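Local structure of ADP-ribosyltransferase (Staphylococcus aureus, 1OJQ) at residues Ser58-Ile61 with Gln62-Arg66; Thr99-Asp102 with Leu103-Leu106. The protein transfers a single ADP-ribose unit from NAD+ to a target protein, as a C3-type ADP-ribosyltransferase exoenzyme. All blocks are in the same frame, centred on the assembly; numbering follows the deposited sequence.

In the fold
Contact 1 takes the first two turns of helix 59-73; contact 2 spans the whole short helix 100-106 and its N-cap. In both, residues of one turn meet those of the next in the same helix; the centres lie about 38 Å apart with no touch between them. Each mixes buried and exposed residues, and each has a water between two polar side chains one turn apart: two amides in contact 1, a guanidinium and an imidazole in contact 2. The inward faces differ. Val65 and Gln64 of contact 1 touch helix 41-49, while Ile61 packs against Val65; contact 2 buries the carboxylate of Asp102, which shares a capping box with Thr99 and meets a lysine of helix 116-126.

Contact 1: residues Ser58-Ile61 with Gln62-Arg66; sequences SENI and QEQVR
Backbone bonds tie Ser58-Ile61 to Gln62-Arg66 as one helical turn passes into the next. Gln62 N donates to Ser58 O at 2.9 Å and Val65 N to Ile61 O at 2.8 Å, with Glu63 and Gln64 reaching back to Glu59 and Asn60 in the same way. Ser58 holds the N-cap position, though its side chain makes no capping bond.

The polar side-chain link runs through water. Asn60 and Gln64 are one turn apart, and their amide nitrogens, ND2 and NE2, stand 4.0 Å from each other with the amide planes turned 84° apart. One water accepts from both, at 2.7 Å from Asn60 ND2 and 2.9 Å from Gln64 NE2, so it ties the two ends together across the turn. With CG of Asn60 set between its backbone N and carbonyl carbon (chi1 66°), ND2 can share that water with Gln64, whose chain runs extended beyond CG, its CG lying 3.4 Å from Asn60 O.

Apolar packing occupies another side. Ile61 CG2 meets Val65 CG2 at 4.1 Å, branch against branch, and that same methyl of Val65 rests 3.3 Å from Ile61 O. Ile61 also turns CD1 to the flank of Gln64, near OE1. Beyond the turn, Val65 touches Leu47 and Gln64 touches Ile43, both on helix 41-49, and Val65 also reaches Tyr136 and Arg185.

These i to i+3 and i to i+4 contacts are those of the first turns of an amphipathic helix; Gln64 and Val65 set it against helix 41-49 in the ADP-ribosyltransferase fold.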
# COMPACT_ATOMS: atom_id res chain seq x y z
N SER A 58 -5.59 11.19 20.49
CA SER A 58 -5.48 12.59 20.94
C SER A 58 -6.43 13.47 20.15
O SER A 58 -6.83 13.07 19.05
CB SER A 58 -4.03 13.06 20.76
OG SER A 58 -3.62 13.88 21.84
N GLU A 59 -6.81 14.65 20.64
CA GLU A 59 -7.76 15.43 19.84
C GLU A 59 -7.19 15.88 18.50
O GLU A 59 -7.92 15.94 17.49
CB GLU A 59 -8.24 16.68 20.60
CG GLU A 59 -9.01 16.33 21.86
CD GLU A 59 -10.37 15.72 21.65
OE1 GLU A 59 -10.84 15.60 20.51
OE2 GLU A 59 -11.00 15.37 22.68
N ASN A 60 -5.89 16.21 18.47
CA ASN A 60 -5.38 16.68 17.18
C ASN A 60 -5.37 15.56 16.16
O ASN A 60 -5.73 15.74 14.98
CB ASN A 60 -4.00 17.31 17.39
CG ASN A 60 -2.93 16.33 17.83
OD1 ASN A 60 -3.14 15.58 18.78
ND2 ASN A 60 -1.79 16.34 17.14
N ILE A 61 -4.98 14.36 16.61
CA ILE A 61 -4.95 13.21 15.70
C ILE A 61 -6.36 12.77 15.32
O ILE A 61 -6.59 12.45 14.15
CB ILE A 61 -4.12 12.06 16.31
CG1 ILE A 61 -2.67 12.49 16.61
CG2 ILE A 61 -4.14 10.82 15.43
CD1 ILE A 61 -1.91 13.08 15.43
N GLN A 62 -7.34 12.78 16.23
CA GLN A 62 -8.70 12.48 15.81
C GLN A 62 -9.16 13.41 14.68
O GLN A 62 -9.79 12.98 13.73
CB GLN A 62 -9.70 12.61 16.95
CG GLN A 62 -9.56 11.54 18.04
CD GLN A 62 -10.72 11.60 19.02
OE1 GLN A 62 -10.57 11.36 20.22
NE2 GLN A 62 -11.90 11.95 18.53
N GLU A 63 -8.87 14.70 14.80
CA GLU A 63 -9.33 15.63 13.76
C GLU A 63 -8.65 15.33 12.44
O GLU A 63 -9.27 15.40 11.38
CB GLU A 63 -9.05 17.08 14.21
CG GLU A 63 -9.27 18.10 13.13
CD GLU A 63 -9.28 19.55 13.61
OE1 GLU A 63 -9.21 19.87 14.81
OE2 GLU A 63 -9.41 20.44 12.73
N GLN A 64 -7.37 14.98 12.52
CA GLN A 64 -6.62 14.63 11.31
C GLN A 64 -7.12 13.35 10.66
O GLN A 64 -7.18 13.29 9.43
CB GLN A 64 -5.14 14.53 11.67
CG GLN A 64 -4.56 15.95 11.83
CD GLN A 64 -3.16 15.91 12.40
OE1 GLN A 64 -2.37 15.05 12.00
NE2 GLN A 64 -2.85 16.80 13.34
N VAL A 65 -7.48 12.37 11.50
CA VAL A 65 -8.06 11.11 10.98
C VAL A 65 -9.43 11.34 10.37
O VAL A 65 -9.66 10.85 9.26
CB VAL A 65 -8.12 10.03 12.08
CG1 VAL A 65 -8.99 8.87 11.63
CG2 VAL A 65 -6.69 9.62 12.42
N ARG A 66 -10.34 12.06 11.04
CA ARG A 66 -11.62 12.33 10.37
C ARG A 66 -11.41 13.01 9.02
O ARG A 66 -12.07 12.71 8.01
CB ARG A 66 -12.51 13.19 11.27
CG ARG A 66 -13.19 12.33 12.36
CD ARG A 66 -14.12 13.17 13.20
NE ARG A 66 -13.44 14.16 14.05
CZ ARG A 66 -13.04 13.86 15.28
NH1 ARG A 66 -13.23 12.65 15.78
NH2 ARG A 66 -12.43 14.80 16.00
O HOH W 1 -0.52 17.34 14.95

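Contact 2: residues Thr99-Asp102 with Leu103-Leu106; sequences TRED and LHML
Arg100 lays its guanidinium beside the start of the His104 side chain, NH1 coming to 3.4 Å from His104 CB, with the guanidinium and imidazole planes 69° apart. The chain folds forward to get there: CG is anti to the backbone N, and a bend at chi2 turns the rest along the helix. A water closes the link between the outer ends. It accepts from Arg100 NH2 at 2.8 Å and is hydrogen-bonded to His104 ND1, lying in plane at the edge of both flat groups.

On the other flank of His104, Glu101 runs alongside and points the same way. Its OE1 is 3.5 Å from His104 CD2, the carboxylate being tilted 38° against the ring. Glu101 would probably favour a positive charge on the imidazole and Arg100 oppose it, so no net shift can be inferred.

Thr99 and Asp102 form a capping box at the N-terminus of helix 100-106: Asp102 N donates to Thr99 OG1 at 2.9 Å, and Thr99 N returns a 2.8 Å bond to Asp102 OD2, which it meets from above the carboxylate plane. OD2 has a second partner in Lys121 of helix 116-126, a salt bridge that satisfies the buried charge and ties the cap to that helix.

Met105 crosses Glu101 at about a right angle. A bend at chi3 (-71°) folds its methyl back, bringing CE to 3.6 Å from Glu101 O and 3.7 Å from Asp102 OD1. Backbone bonds from Leu103, His104, Met105 and Leu106 to the residues four places earlier carry the helix on. Leu106 packs on Leu118 and, with Leu103, on Leu89, in the loop that also holds the NAD+-binding residues Asn88 and Asp90.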
# COMPACT_ATOMS: atom_id res chain seq x y z
N THR A 99 9.93 -18.11 10.95
CA THR A 99 10.67 -17.81 12.17
C THR A 99 11.75 -16.76 11.95
O THR A 99 12.08 -16.42 10.82
CB THR A 99 11.34 -19.08 12.75
OG1 THR A 99 12.44 -19.41 11.91
CG2 THR A 99 10.36 -20.23 12.70
N ARG A 100 12.29 -16.25 13.06
CA ARG A 100 13.44 -15.35 12.91
C ARG A 100 14.56 -16.00 12.11
O ARG A 100 15.24 -15.33 11.32
CB ARG A 100 13.98 -14.96 14.29
CG ARG A 100 15.32 -14.23 14.23
CD ARG A 100 15.12 -12.82 13.67
NE ARG A 100 16.39 -12.10 13.56
CZ ARG A 100 17.15 -12.04 12.47
NH1 ARG A 100 16.83 -12.65 11.33
NH2 ARG A 100 18.29 -11.35 12.48
N GLU A 101 14.79 -17.30 12.31
CA GLU A 101 15.86 -17.94 11.54
C GLU A 101 15.47 -18.09 10.08
O GLU A 101 16.35 -17.98 9.22
CB GLU A 101 16.25 -19.31 12.12
CG GLU A 101 17.56 -19.82 11.55
CD GLU A 101 18.76 -19.01 12.02
OE1 GLU A 101 19.89 -19.33 11.57
OE2 GLU A 101 18.63 -18.06 12.82
N ASP A 102 14.19 -18.34 9.79
CA ASP A 102 13.74 -18.34 8.40
C ASP A 102 14.10 -17.00 7.75
O ASP A 102 14.63 -16.96 6.64
CB ASP A 102 12.24 -18.58 8.25
CG ASP A 102 11.82 -19.97 8.66
OD1 ASP A 102 12.65 -20.91 8.56
OD2 ASP A 102 10.65 -20.12 9.08
N LEU A 103 13.80 -15.92 8.48
CA LEU A 103 14.09 -14.59 7.95
C LEU A 103 15.59 -14.37 7.77
O LEU A 103 16.03 -13.77 6.78
CB LEU A 103 13.56 -13.53 8.92
CG LEU A 103 13.49 -12.10 8.38
CD1 LEU A 103 12.70 -12.06 7.08
CD2 LEU A 103 12.86 -11.18 9.42
N HIS A 104 16.33 -14.86 8.78
CA HIS A 104 17.78 -14.72 8.70
C HIS A 104 18.33 -15.43 7.46
O HIS A 104 19.15 -14.89 6.72
CB HIS A 104 18.45 -15.29 9.96
CG HIS A 104 19.94 -15.36 9.85
ND1 HIS A 104 20.75 -14.24 9.83
CD2 HIS A 104 20.77 -16.44 9.77
CE1 HIS A 104 22.01 -14.64 9.74
NE2 HIS A 104 22.06 -15.96 9.70
N MET A 105 17.84 -16.65 7.25
CA MET A 105 18.28 -17.41 6.07
C MET A 105 17.76 -16.79 4.77
O MET A 105 18.45 -16.82 3.76
CB MET A 105 17.84 -18.87 6.16
CG MET A 105 18.49 -19.60 7.34
SD MET A 105 18.03 -21.34 7.38
CE MET A 105 16.30 -21.27 7.87
N LEU A 106 16.55 -16.23 4.82
CA LEU A 106 15.99 -15.60 3.62
C LEU A 106 16.91 -14.49 3.11
O LEU A 106 17.12 -14.34 1.89
CB LEU A 106 14.59 -15.03 3.90
CG LEU A 106 13.84 -14.51 2.66
CD1 LEU A 106 13.65 -15.61 1.63
CD2 LEU A 106 12.49 -13.91 3.04
O HOH W 2 20.05 -11.54 10.26